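Local coordinates for xylan esterase 1 (Thermoanaerobacterium sp. 'JW/SL YS485', PDB 3FCY), which probably removes acetyl groups from xylan and related acetylated substrates as a carbohydrate esterase of family CE7 with the alpha/beta hydrolase fold, at residues Y86-V90 / L182-L187; A97-K101 / S121-K127; M175-F181 / K273-V279; Y237-W241 / E267-F271. All coordinates share one frame; numbering follows the deposited sequence.

Interaction 1 of 4, residues Y86-V90 / L182-L187; sequences YFTGV and LDTAQL
Gln186 meets the end of strand 80-88 with both halves of its amide. Its CG stands anti to the backbone N (chi1 180°) and the chain runs on extended, which carries the amide past the ring of Phe87 in the opposite sense. NE2 donates to Thr88 O at 2.9 Å, a bent bond (N-H...O 136°) whose acceptor lies well out of the amide plane. OE1 turns to the rim of the Phe87 ring, in its plane, 3.5 Å from CE2, and comes within 3.2 Å of Gly89 CA. This is a helix-on-sheet contact of the alpha/beta hydrolase fold: helix 176-192 packs across strand 80-88 of the central mixed sheet. One water links the two segments, accepting from Val90 N and donating to Gln186 OE1 and to Asp183 OD1; the other carboxylate oxygen of Asp183 forms a salt bridge with Arg143. A leucine in place of Gln186 would probably leave Thr88 O without this donor and cost the water one of its acceptors. Farther along the ring, Phe87 CE1 touches Leu187 CD1 at 3.9 Å, the two side chains crossing almost at right angles. At the other end Val90 CG1 packs on Leu182 CD1 at 3.8 Å.

Interaction 2 of 4, residues A97-K101 / S121-K127; sequences AKYIK and SGDWNDK
Lys98 lies over one face of the Trp124 indole and reaches past it to a carbonyl and a hydroxyl of the 121-127 loop. Its CB starts over the outer rim of the six-membered ring, 3.7 Å from Trp124 CZ3, and CG stays over the same ring near CH2. CD moves on toward the ring fusion, with Ser121 OG alongside. CE sits almost squarely over the five-membered ring, 3.5 Å from its centroid, in a CH-pi contact. There a turn at chi4 (58°) swings NZ toward the loop, where it donates to Gly122 O at 2.8 Å and Ser121 OG at 2.9 Å while keeping a cation-pi relation to the indole. Ile100 CG1 meets the same indole at its edge, 3.7 Å from CE3. Without the indole, as with an alanine here, the lysine's methylenes would probably lose their flat support and a gap would open beside Ile100. Phe75 also stacks on Trp124. Through Lys98 and Ile100 the loop, lying between strand 108-114 and helix 128-131, is fastened onto strand 94-102, itself flanked by strands 80-88 and 136-140.

Interaction 3 of 4, residues M175-F181 / K273-V279; sequences MLFRHIF and KLGYIDV
Ile277 fills the middle of this contact, its two branches pressed against the first turn of helix 176-192. CD1 reaches Met175 CE at 3.9 Å and Phe177 CB at 4.0 Å, while CG2 lies over the backbone near Arg178 N. The CG1 branch stands between the backbone N and the carbonyl carbon (chi1 58°), a placing that sends CD1 toward Met175 and Phe177. Met175, the N-cap residue of the helix, bends at its last torsion (chi3 77°), bringing CE to 3.7 Å from Lys273 O. On the other flank of Ile277, the edge of the Phe181 ring faces the backbone: CZ is 3.7 Å from Ile277 O, which lies near the ring plane, and CE2 is 4.1 Å from Ile277 CB. Val279 CG1 extends this apolar packing against Phe181 CZ. The looser, more polar side is at the partly exposed Lys273, whose CG touches Met175 SD while its extended chain carries NZ away to the carbonyls of Leu168 and Asp170. No hydrogen bond joins the two segments, so the centre holds by apolar packing, beside the predicted substrate-binding Tyr117 of this alpha/beta hydrolase. The contact sets the start of helix 176-192 against the turn that links helix 267-274 to helix 279-282, with helix 50-62 alongside Arg178 and helix 209-220 against Phe177 and Phe181.

Interaction 4 of 4, residues Y237-W241 / E267-F271; sequences YKRVW and ENEVF
The Phe271 ring meets Lys238 over one face and Trp241 near its CZ end. Lys238 crosses it at about a right angle, a bend at chi2 (74°) laying CD over the ring, 3.7 Å from the centroid, in a CH-pi contact. Trp241 puts its CB 3.7 Å from Phe271 CZ, and its five-membered ring is inclined at 49° to the phenyl. Glu267, one helical turn before Phe271, reaches out extended, its OE1 lying 3.7 Å from Trp241 CH2 and accepting a hydrogen bond from His264. Trp241 NE1 turns outward to Asp324 of the third subunit, joining this helix pair to the assembly. Lys238 NZ and Glu267 OE2, at 4.0 Å, are too far apart for a salt bridge; a water bonded to both at 2.8 Å spans them, while Asp242 pairs directly with NZ. The chemistry is therefore divided: aromatic and methylene packing carries the helices together, and the opposite charges probably add a softer, water-mediated attraction at the rim.

How the interactions relate
Helices shared between contacts illustrate how a hydrolase fold is knit together. Helix 176-192 serves interactions 1 and 3, whose centres are 15 Å apart and which touch where Val90 CG2 packs on His179 CB at 3.7 Å. Helix 267-274 joins interactions 3 and 4: Tyr237 OH, from interaction 4, lies 2.8 Å from Ile277 O, a probable hydrogen bond. Interactions 1 and 2 use the neighbouring strands 80-88 and 94-102 without touching. Interaction 3 lies close to the predicted active site, the Phe177 side chain being about 4 Å from that of Tyr117, the predicted substrate-binding residue, and about 10 Å from that of Ser208, the predicted nucleophile. Interactions 2 and 4 have centres 36 Å apart.

Interaction 1 of 4, residues Y86-V90 / L182-L187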
loop_
_atom_site.group_PDB
_atom_site.type_symbol
_atom_site.label_atom_id
_atom_site.label_comp_id
_atom_site.label_asym_id
_atom_site.label_seq_id
_atom_site.Cartn_x
_atom_site.Cartn_y
_atom_site.Cartn_z
ATOM N N TYR A 86 -11.078 27.160 32.055
ATOM C CA TYR A 86 -9.727 26.762 32.427
ATOM C C TYR A 86 -9.655 26.464 33.910
ATOM O O TYR A 86 -10.227 27.186 34.723
ATOM C CB TYR A 86 -8.716 27.867 32.117
ATOM C CG TYR A 86 -8.717 28.326 30.685
ATOM C CD1 TYR A 86 -9.643 29.268 30.242
ATOM C CD2 TYR A 86 -7.796 27.819 29.768
ATOM C CE1 TYR A 86 -9.655 29.700 28.923
ATOM C CE2 TYR A 86 -7.798 28.244 28.442
ATOM C CZ TYR A 86 -8.732 29.185 28.029
ATOM O OH TYR A 86 -8.751 29.613 26.727
ATOM N N PHE A 87 -8.961 25.391 34.259
ATOM C CA PHE A 87 -8.787 25.036 35.658
ATOM C C PHE A 87 -7.409 24.421 35.833
ATOM O O PHE A 87 -6.824 23.903 34.882
ATOM C CB PHE A 87 -9.873 24.065 36.134
ATOM C CG PHE A 87 -9.787 22.691 35.529
ATOM C CD1 PHE A 87 -10.350 22.422 34.285
ATOM C CD2 PHE A 87 -9.173 21.653 36.224
ATOM C CE1 PHE A 87 -10.307 21.136 33.745
ATOM C CE2 PHE A 87 -9.124 20.365 35.691
ATOM C CZ PHE A 87 -9.694 20.106 34.451
ATOM N N THR A 88 -6.878 24.497 37.044
ATOM C CA THR A 88 -5.564 23.937 37.312
ATOM C C THR A 88 -5.688 22.501 37.809
ATOM O O THR A 88 -6.429 22.225 38.750
ATOM C CB THR A 88 -4.808 24.787 38.357
ATOM O OG1 THR A 88 -4.652 26.122 37.853
ATOM C CG2 THR A 88 -3.440 24.195 38.645
ATOM N N GLY A 89 -4.970 21.593 37.153
ATOM C CA GLY A 89 -4.999 20.194 37.543
ATOM C C GLY A 89 -3.757 19.865 38.351
ATOM O O GLY A 89 -3.042 20.771 38.777
ATOM N N VAL A 90 -3.489 18.582 38.563
ATOM C CA VAL A 90 -2.316 18.191 39.331
ATOM C C VAL A 90 -1.046 18.664 38.629
ATOM O O VAL A 90 -1.021 18.821 37.408
ATOM C CB VAL A 90 -2.250 16.652 39.539
ATOM C CG1 VAL A 90 -3.418 16.195 40.413
ATOM C CG2 VAL A 90 -2.272 15.928 38.193
ATOM N N LEU A 182 -6.821 11.937 36.156
ATOM C CA LEU A 182 -7.192 12.800 37.274
ATOM C C LEU A 182 -7.882 14.069 36.783
ATOM O O LEU A 182 -8.808 14.561 37.432
ATOM C CB LEU A 182 -5.962 13.161 38.118
ATOM C CG LEU A 182 -5.392 12.020 38.971
ATOM C CD1 LEU A 182 -4.140 12.500 39.716
ATOM C CD2 LEU A 182 -6.458 11.531 39.952
ATOM N N ASP A 183 -7.440 14.598 35.642
ATOM C CA ASP A 183 -8.071 15.800 35.099
ATOM C C ASP A 183 -9.552 15.524 34.819
ATOM O O ASP A 183 -10.405 16.363 35.099
ATOM C CB ASP A 183 -7.414 16.256 33.786
ATOM C CG ASP A 183 -5.985 16.751 33.966
ATOM O OD1 ASP A 183 -5.636 17.252 35.059
ATOM O OD2 ASP A 183 -5.214 16.660 32.987
ATOM N N THR A 184 -9.860 14.354 34.260
ATOM C CA THR A 184 -11.257 14.042 33.955
ATOM C C THR A 184 -12.084 13.972 35.241
ATOM O O THR A 184 -13.200 14.480 35.289
ATOM C CB THR A 184 -11.423 12.698 33.166
ATOM O OG1 THR A 184 -11.190 11.581 34.033
ATOM C CG2 THR A 184 -10.452 12.639 31.994
ATOM N N ALA A 185 -11.524 13.358 36.277
ATOM C CA ALA A 185 -12.215 13.226 37.560
ATOM C C ALA A 185 -12.442 14.596 38.185
ATOM O O ALA A 185 -13.525 14.889 38.693
ATOM C CB ALA A 185 -11.401 12.348 38.509
ATOM N N GLN A 186 -11.409 15.430 38.140
ATOM C CA GLN A 186 -11.478 16.773 38.693
ATOM C C GLN A 186 -12.507 17.596 37.934
ATOM O O GLN A 186 -13.290 18.329 38.535
ATOM C CB GLN A 186 -10.103 17.446 38.613
ATOM C CG GLN A 186 -10.059 18.871 39.164
ATOM C CD GLN A 186 -8.646 19.442 39.192
ATOM O OE1 GLN A 186 -7.730 18.900 38.569
ATOM N NE2 GLN A 186 -8.469 20.548 39.907
ATOM N N LEU A 187 -12.505 17.470 36.610
ATOM C CA LEU A 187 -13.448 18.209 35.785
ATOM C C LEU A 187 -14.881 17.773 36.075
ATOM O O LEU A 187 -15.794 18.595 36.067
ATOM C CB LEU A 187 -13.134 18.011 34.295
ATOM C CG LEU A 187 -14.082 18.715 33.314
ATOM C CD1 LEU A 187 -14.090 20.213 33.587
ATOM C CD2 LEU A 187 -13.644 18.443 31.878
HETATM O O HOH W 1 -5.955 16.761 37.853
#

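Interaction 2 of 4, residues A97-K101 / S121-K127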
loop_
_atom_site.group_PDB
_atom_site.type_symbol
_atom_site.label_atom_id
_atom_site.label_comp_id
_atom_site.label_asym_id
_atom_site.label_seq_id
_atom_site.Cartn_x
_atom_site.Cartn_y
_atom_site.Cartn_z
ATOM N N ALA A 97 -11.232 23.353 28.563
ATOM C CA ALA A 97 -12.419 22.635 28.125
ATOM C C ALA A 97 -13.440 23.631 27.604
ATOM O O ALA A 97 -13.566 24.739 28.135
ATOM C CB ALA A 97 -13.024 21.839 29.285
ATOM N N LYS A 98 -14.146 23.246 26.546
ATOM C CA LYS A 98 -15.199 24.088 26.007
ATOM C C LYS A 98 -16.331 23.919 27.009
ATOM O O LYS A 98 -16.476 22.851 27.599
ATOM C CB LYS A 98 -15.650 23.597 24.624
ATOM C CG LYS A 98 -14.729 23.992 23.475
ATOM C CD LYS A 98 -15.282 23.490 22.139
ATOM C CE LYS A 98 -14.558 24.127 20.961
ATOM N NZ LYS A 98 -13.092 23.868 20.995
ATOM N N TYR A 99 -17.124 24.965 27.205
ATOM C CA TYR A 99 -18.235 24.920 28.154
ATOM C C TYR A 99 -19.421 25.679 27.576
ATOM O O TYR A 99 -19.362 26.895 27.383
ATOM C CB TYR A 99 -17.781 25.523 29.493
ATOM C CG TYR A 99 -18.866 25.819 30.515
ATOM C CD1 TYR A 99 -19.932 24.942 30.724
ATOM C CD2 TYR A 99 -18.786 26.958 31.320
ATOM C CE1 TYR A 99 -20.894 25.192 31.717
ATOM C CE2 TYR A 99 -19.733 27.215 32.311
ATOM C CZ TYR A 99 -20.781 26.330 32.505
ATOM O OH TYR A 99 -21.700 26.586 33.501
ATOM N N ILE A 100 -20.490 24.943 27.277
ATOM C CA ILE A 100 -21.697 25.529 26.709
ATOM C C ILE A 100 -22.846 25.366 27.698
ATOM O O ILE A 100 -23.180 24.255 28.114
ATOM C CB ILE A 100 -22.078 24.852 25.379
ATOM C CG1 ILE A 100 -20.854 24.788 24.458
ATOM C CG2 ILE A 100 -23.197 25.636 24.709
ATOM C CD1 ILE A 100 -21.078 23.984 23.187
ATOM N N LYS A 101 -23.446 26.491 28.062
ATOM C CA LYS A 101 -24.537 26.514 29.022
ATOM C C LYS A 101 -25.808 27.031 28.360
ATOM O O LYS A 101 -25.833 28.142 27.827
ATOM C CB LYS A 101 -24.149 27.418 30.196
ATOM C CG LYS A 101 -25.177 27.531 31.293
ATOM C CD LYS A 101 -24.728 28.556 32.325
ATOM C CE LYS A 101 -25.780 28.751 33.406
ATOM N NZ LYS A 101 -25.362 29.793 34.386
ATOM N N SER A 121 -11.035 19.044 21.642
ATOM C CA SER A 121 -12.472 19.181 21.863
ATOM C C SER A 121 -13.294 19.457 20.600
ATOM O O SER A 121 -14.522 19.389 20.633
ATOM C CB SER A 121 -12.738 20.273 22.907
ATOM O OG SER A 121 -12.309 21.542 22.446
ATOM N N GLY A 122 -12.620 19.777 19.500
ATOM C CA GLY A 122 -13.314 20.024 18.245
ATOM C C GLY A 122 -14.017 21.362 18.094
ATOM O O GLY A 122 -13.619 22.362 18.692
ATOM N N ASP A 123 -15.063 21.373 17.268
ATOM C CA ASP A 123 -15.845 22.578 17.007
ATOM C C ASP A 123 -16.928 22.765 18.062
ATOM O O ASP A 123 -17.280 21.825 18.779
ATOM C CB ASP A 123 -16.494 22.488 15.620
ATOM C CG ASP A 123 -15.558 22.923 14.498
ATOM O OD1 ASP A 123 -14.363 22.574 14.531
ATOM O OD2 ASP A 123 -16.028 23.616 13.572
ATOM N N TRP A 124 -17.455 23.982 18.156
ATOM C CA TRP A 124 -18.510 24.278 19.122
ATOM C C TRP A 124 -19.871 23.761 18.669
ATOM O O TRP A 124 -20.587 23.116 19.433
ATOM C CB TRP A 124 -18.655 25.790 19.336
ATOM C CG TRP A 124 -17.506 26.435 20.017
ATOM C CD1 TRP A 124 -16.383 26.944 19.434
ATOM C CD2 TRP A 124 -17.341 26.605 21.427
ATOM N NE1 TRP A 124 -15.525 27.422 20.395
ATOM C CE2 TRP A 124 -16.089 27.223 21.628
ATOM C CE3 TRP A 124 -18.130 26.292 22.540
ATOM C CZ2 TRP A 124 -15.604 27.535 22.905
ATOM C CZ3 TRP A 124 -17.651 26.602 23.809
ATOM C CH2 TRP A 124 -16.398 27.217 23.979
ATOM N N ASN A 125 -20.202 24.054 17.413
ATOM C CA ASN A 125 -21.502 23.727 16.835
ATOM C C ASN A 125 -22.054 22.316 17.011
ATOM O O ASN A 125 -23.227 22.161 17.336
ATOM C CB ASN A 125 -21.512 24.115 15.347
ATOM C CG ASN A 125 -21.063 22.989 14.445
ATOM O OD1 ASN A 125 -21.855 22.121 14.086
ATOM N ND2 ASN A 125 -19.783 22.987 14.080
ATOM N N ASP A 126 -21.230 21.292 16.812
ATOM C CA ASP A 126 -21.717 19.922 16.933
ATOM C C ASP A 126 -21.944 19.458 18.372
ATOM O O ASP A 126 -22.375 18.328 18.608
ATOM C CB ASP A 126 -20.781 18.957 16.190
ATOM C CG ASP A 126 -19.359 19.005 16.706
ATOM O OD1 ASP A 126 -19.106 18.480 17.813
ATOM O OD2 ASP A 126 -18.496 19.574 16.000
ATOM N N LYS A 127 -21.656 20.333 19.334
ATOM C CA LYS A 127 -21.879 20.011 20.739
ATOM C C LYS A 127 -23.289 20.485 21.087
ATOM O O LYS A 127 -23.858 20.095 22.109
ATOM C CB LYS A 127 -20.877 20.744 21.646
ATOM C CG LYS A 127 -19.401 20.463 21.362
ATOM C CD LYS A 127 -19.064 18.984 21.502
ATOM C CE LYS A 127 -17.577 18.723 21.254
ATOM N NZ LYS A 127 -17.130 19.180 19.905
#

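Interaction 3 of 4, residues M175-F181 / K273-V279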
loop_
_atom_site.group_PDB
_atom_site.type_symbol
_atom_site.label_atom_id
_atom_site.label_comp_id
_atom_site.label_asym_id
_atom_site.label_seq_id
_atom_site.Cartn_x
_atom_site.Cartn_y
_atom_site.Cartn_z
ATOM N N MET A 175 3.350 9.190 35.730
ATOM C CA MET A 175 2.877 8.775 34.414
ATOM C C MET A 175 1.834 9.785 33.946
ATOM O O MET A 175 0.881 10.080 34.664
ATOM C CB MET A 175 2.305 7.363 34.498
ATOM C CG MET A 175 3.393 6.326 34.758
ATOM S SD MET A 175 2.777 4.680 35.101
ATOM C CE MET A 175 2.351 4.125 33.454
ATOM N N LEU A 176 2.026 10.324 32.746
ATOM C CA LEU A 176 1.128 11.343 32.215
ATOM C C LEU A 176 -0.357 10.987 32.150
ATOM O O LEU A 176 -1.194 11.827 32.463
ATOM C CB LEU A 176 1.603 11.808 30.833
ATOM C CG LEU A 176 0.777 12.931 30.202
ATOM C CD1 LEU A 176 0.732 14.135 31.139
ATOM C CD2 LEU A 176 1.373 13.326 28.852
ATOM N N PHE A 177 -0.708 9.772 31.741
ATOM C CA PHE A 177 -2.135 9.441 31.679
ATOM C C PHE A 177 -2.743 9.335 33.071
ATOM O O PHE A 177 -3.962 9.301 33.230
ATOM C CB PHE A 177 -2.389 8.159 30.881
ATOM C CG PHE A 177 -2.753 8.414 29.442
ATOM C CD1 PHE A 177 -3.909 9.127 29.118
ATOM C CD2 PHE A 177 -1.930 7.973 28.410
ATOM C CE1 PHE A 177 -4.239 9.399 27.786
ATOM C CE2 PHE A 177 -2.250 8.238 27.078
ATOM C CZ PHE A 177 -3.405 8.953 26.764
ATOM N N ARG A 178 -1.882 9.289 34.080
ATOM C CA ARG A 178 -2.342 9.235 35.458
ATOM C C ARG A 178 -2.906 10.630 35.751
ATOM O O ARG A 178 -3.995 10.774 36.318
ATOM C CB ARG A 178 -1.161 8.897 36.374
ATOM C CG ARG A 178 -1.469 8.801 37.862
ATOM C CD ARG A 178 -1.153 10.104 38.555
ATOM N NE ARG A 178 -0.848 9.921 39.973
ATOM C CZ ARG A 178 -0.573 10.923 40.799
ATOM N NH1 ARG A 178 -0.566 12.172 40.345
ATOM N NH2 ARG A 178 -0.312 10.685 42.076
ATOM N N HIS A 179 -2.174 11.659 35.325
ATOM C CA HIS A 179 -2.607 13.036 35.534
ATOM C C HIS A 179 -3.834 13.333 34.672
ATOM O O HIS A 179 -4.785 13.971 35.128
ATOM C CB HIS A 179 -1.489 14.019 35.175
ATOM C CG HIS A 179 -0.166 13.679 35.787
ATOM N ND1 HIS A 179 -0.046 13.144 37.052
ATOM C CD2 HIS A 179 1.097 13.816 35.314
ATOM C CE1 HIS A 179 1.233 12.966 37.332
ATOM N NE2 HIS A 179 1.948 13.365 36.294
ATOM N N ILE A 180 -3.800 12.874 33.425
ATOM C CA ILE A 180 -4.911 13.078 32.504
ATOM C C ILE A 180 -6.184 12.455 33.075
ATOM O O ILE A 180 -7.245 13.076 33.051
ATOM C CB ILE A 180 -4.609 12.468 31.114
ATOM C CG1 ILE A 180 -3.425 13.209 30.477
ATOM C CG2 ILE A 180 -5.844 12.578 30.214
ATOM C CD1 ILE A 180 -2.927 12.598 29.174
ATOM N N PHE A 181 -6.084 11.231 33.588
ATOM C CA PHE A 181 -7.247 10.577 34.180
ATOM C C PHE A 181 -7.746 11.455 35.326
ATOM O O PHE A 181 -8.949 11.699 35.455
ATOM C CB PHE A 181 -6.882 9.189 34.720
ATOM C CG PHE A 181 -6.724 8.124 33.657
ATOM C CD1 PHE A 181 -6.706 8.448 32.303
ATOM C CD2 PHE A 181 -6.558 6.790 34.025
ATOM C CE1 PHE A 181 -6.524 7.459 31.332
ATOM C CE2 PHE A 181 -6.374 5.794 33.065
ATOM C CZ PHE A 181 -6.356 6.130 31.715
ATOM N N LYS A 273 3.294 -2.133 35.162
ATOM C CA LYS A 273 3.293 -0.697 35.399
ATOM C C LYS A 273 2.220 -0.032 34.537
ATOM O O LYS A 273 1.532 0.892 34.987
ATOM C CB LYS A 273 4.667 -0.113 35.091
ATOM C CG LYS A 273 4.859 1.293 35.613
ATOM C CD LYS A 273 6.328 1.671 35.588
ATOM C CE LYS A 273 6.559 3.061 36.153
ATOM N NZ LYS A 273 8.013 3.385 36.162
ATOM N N LEU A 274 2.074 -0.503 33.300
ATOM C CA LEU A 274 1.051 0.041 32.406
ATOM C C LEU A 274 -0.325 -0.310 32.977
ATOM O O LEU A 274 -1.342 0.278 32.605
ATOM C CB LEU A 274 1.196 -0.545 30.996
ATOM C CG LEU A 274 2.396 -0.067 30.166
ATOM C CD1 LEU A 274 2.456 -0.839 28.857
ATOM C CD2 LEU A 274 2.281 1.427 29.901
ATOM N N GLY A 275 -0.343 -1.279 33.885
ATOM C CA GLY A 275 -1.587 -1.692 34.510
ATOM C C GLY A 275 -2.233 -0.564 35.292
ATOM O O GLY A 275 -3.449 -0.550 35.486
ATOM N N TYR A 276 -1.425 0.391 35.744
ATOM C CA TYR A 276 -1.941 1.528 36.498
ATOM C C TYR A 276 -2.873 2.395 35.664
ATOM O O TYR A 276 -3.775 3.044 36.202
ATOM C CB TYR A 276 -0.797 2.404 37.011
ATOM C CG TYR A 276 -0.022 1.812 38.160
ATOM C CD1 TYR A 276 -0.644 1.532 39.381
ATOM C CD2 TYR A 276 1.340 1.554 38.041
ATOM C CE1 TYR A 276 0.081 1.012 40.456
ATOM C CE2 TYR A 276 2.071 1.034 39.104
ATOM C CZ TYR A 276 1.436 0.766 40.308
ATOM O OH TYR A 276 2.168 0.253 41.354
ATOM N N ILE A 277 -2.648 2.416 34.352
ATOM C CA ILE A 277 -3.475 3.228 33.471
ATOM C C ILE A 277 -4.258 2.395 32.467
ATOM O O ILE A 277 -4.578 2.856 31.369
ATOM C CB ILE A 277 -2.622 4.285 32.723
ATOM C CG1 ILE A 277 -1.520 3.602 31.906
ATOM C CG2 ILE A 277 -2.007 5.252 33.734
ATOM C CD1 ILE A 277 -0.699 4.566 31.067
ATOM N N ASP A 278 -4.557 1.160 32.859
ATOM C CA ASP A 278 -5.326 0.232 32.037
ATOM C C ASP A 278 -6.770 0.392 32.510
ATOM O O ASP A 278 -7.113 -0.062 33.608
ATOM C CB ASP A 278 -4.849 -1.203 32.295
ATOM C CG ASP A 278 -5.568 -2.228 31.435
ATOM O OD1 ASP A 278 -6.654 -1.913 30.911
ATOM O OD2 ASP A 278 -5.050 -3.357 31.296
ATOM N N VAL A 279 -7.612 1.035 31.703
ATOM C CA VAL A 279 -9.004 1.255 32.097
ATOM C C VAL A 279 -9.774 -0.004 32.478
ATOM O O VAL A 279 -10.749 0.070 33.232
ATOM C CB VAL A 279 -9.810 2.013 31.008
ATOM C CG1 VAL A 279 -9.230 3.404 30.819
ATOM C CG2 VAL A 279 -9.810 1.233 29.699
#

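Interaction 4 of 4, residues Y237-W241 / E267-F271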
loop_
_atom_site.group_PDB
_atom_site.type_symbol
_atom_site.label_atom_id
_atom_site.label_comp_id
_atom_site.label_asym_id
_atom_site.label_seq_id
_atom_site.Cartn_x
_atom_site.Cartn_y
_atom_site.Cartn_z
ATOM N N TYR A 237 -3.439 -3.469 27.575
ATOM C CA TYR A 237 -2.225 -3.297 26.773
ATOM C C TYR A 237 -1.553 -4.591 26.316
ATOM O O TYR A 237 -1.317 -4.775 25.125
ATOM C CB TYR A 237 -1.222 -2.431 27.543
ATOM C CG TYR A 237 -1.763 -1.055 27.880
ATOM C CD1 TYR A 237 -2.033 -0.119 26.876
ATOM C CD2 TYR A 237 -2.031 -0.698 29.200
ATOM C CE1 TYR A 237 -2.559 1.137 27.185
ATOM C CE2 TYR A 237 -2.554 0.552 29.519
ATOM C CZ TYR A 237 -2.816 1.462 28.511
ATOM O OH TYR A 237 -3.339 2.687 28.841
ATOM N N LYS A 238 -1.254 -5.484 27.256
ATOM C CA LYS A 238 -0.600 -6.757 26.939
ATOM C C LYS A 238 -1.318 -7.542 25.838
ATOM O O LYS A 238 -0.676 -8.159 24.979
ATOM C CB LYS A 238 -0.499 -7.613 28.207
ATOM C CG LYS A 238 0.155 -8.994 28.029
ATOM C CD LYS A 238 1.665 -8.905 27.859
ATOM C CE LYS A 238 2.355 -10.245 28.146
ATOM N NZ LYS A 238 1.914 -11.363 27.258
ATOM N N ARG A 239 -2.648 -7.525 25.864
ATOM C CA ARG A 239 -3.436 -8.234 24.861
ATOM C C ARG A 239 -3.140 -7.691 23.466
ATOM O O ARG A 239 -2.949 -8.454 22.519
ATOM C CB ARG A 239 -4.932 -8.092 25.162
ATOM C CG ARG A 239 -5.845 -8.702 24.111
ATOM C CD ARG A 239 -5.621 -10.201 23.951
ATOM N NE ARG A 239 -6.574 -10.773 23.004
ATOM C CZ ARG A 239 -6.532 -12.022 22.552
ATOM N NH1 ARG A 239 -5.578 -12.850 22.963
ATOM N NH2 ARG A 239 -7.442 -12.445 21.682
ATOM N N VAL A 240 -3.111 -6.368 23.345
ATOM C CA VAL A 240 -2.823 -5.727 22.063
ATOM C C VAL A 240 -1.479 -6.226 21.529
ATOM O O VAL A 240 -1.347 -6.564 20.353
ATOM C CB VAL A 240 -2.747 -4.188 22.212
ATOM C CG1 VAL A 240 -2.407 -3.548 20.867
ATOM C CG2 VAL A 240 -4.066 -3.646 22.743
ATOM N N TRP A 241 -0.484 -6.271 22.409
ATOM C CA TRP A 241 0.847 -6.714 22.028
ATOM C C TRP A 241 0.840 -8.189 21.623
ATOM O O TRP A 241 1.497 -8.569 20.649
ATOM C CB TRP A 241 1.830 -6.479 23.183
ATOM C CG TRP A 241 3.216 -6.968 22.890
ATOM C CD1 TRP A 241 4.175 -6.341 22.141
ATOM C CD2 TRP A 241 3.768 -8.232 23.271
ATOM N NE1 TRP A 241 5.289 -7.141 22.027
ATOM C CE2 TRP A 241 5.066 -8.309 22.712
ATOM C CE3 TRP A 241 3.291 -9.310 24.027
ATOM C CZ2 TRP A 241 5.892 -9.424 22.885
ATOM C CZ3 TRP A 241 4.117 -10.426 24.199
ATOM C CH2 TRP A 241 5.402 -10.470 23.629
ATOM N N GLU A 267 9.668 -7.290 30.532
ATOM C CA GLU A 267 8.304 -7.362 30.023
ATOM C C GLU A 267 7.205 -7.308 31.082
ATOM O O GLU A 267 6.328 -6.444 31.025
ATOM C CB GLU A 267 8.136 -8.628 29.184
ATOM C CG GLU A 267 6.758 -8.776 28.566
ATOM C CD GLU A 267 6.670 -9.980 27.664
ATOM O OE1 GLU A 267 7.419 -10.021 26.664
ATOM O OE2 GLU A 267 5.858 -10.885 27.953
ATOM N N ASN A 268 7.247 -8.223 32.047
ATOM C CA ASN A 268 6.221 -8.249 33.087
ATOM C C ASN A 268 6.162 -6.953 33.886
ATOM O O ASN A 268 5.076 -6.480 34.225
ATOM C CB ASN A 268 6.432 -9.433 34.037
ATOM C CG ASN A 268 5.296 -9.577 35.035
ATOM O OD1 ASN A 268 4.128 -9.664 34.653
ATOM N ND2 ASN A 268 5.631 -9.599 36.317
ATOM N N GLU A 269 7.320 -6.374 34.185
ATOM C CA GLU A 269 7.355 -5.128 34.942
ATOM C C GLU A 269 6.778 -3.980 34.116
ATOM O O GLU A 269 6.112 -3.093 34.647
ATOM C CB GLU A 269 8.785 -4.773 35.340
ATOM C CG GLU A 269 9.504 -5.828 36.157
ATOM C CD GLU A 269 10.849 -5.334 36.655
ATOM O OE1 GLU A 269 11.605 -4.755 35.842
ATOM O OE2 GLU A 269 11.152 -5.524 37.855
ATOM N N VAL A 270 7.050 -3.996 32.816
ATOM C CA VAL A 270 6.552 -2.953 31.931
ATOM C C VAL A 270 5.028 -2.989 31.848
ATOM O O VAL A 270 4.363 -1.979 32.080
ATOM C CB VAL A 270 7.148 -3.099 30.509
ATOM C CG1 VAL A 270 6.483 -2.115 29.554
ATOM C CG2 VAL A 270 8.647 -2.840 30.557
ATOM N N PHE A 271 4.476 -4.156 31.527
ATOM C CA PHE A 271 3.030 -4.273 31.418
ATOM C C PHE A 271 2.311 -4.129 32.754
ATOM O O PHE A 271 1.172 -3.676 32.795
ATOM C CB PHE A 271 2.651 -5.587 30.734
ATOM C CG PHE A 271 2.867 -5.568 29.248
ATOM C CD1 PHE A 271 3.877 -6.325 28.661
ATOM C CD2 PHE A 271 2.075 -4.763 28.433
ATOM C CE1 PHE A 271 4.097 -6.277 27.284
ATOM C CE2 PHE A 271 2.287 -4.708 27.054
ATOM C CZ PHE A 271 3.300 -5.465 26.479
HETATM O O HOH W 2 4.246 -12.964 27.053
#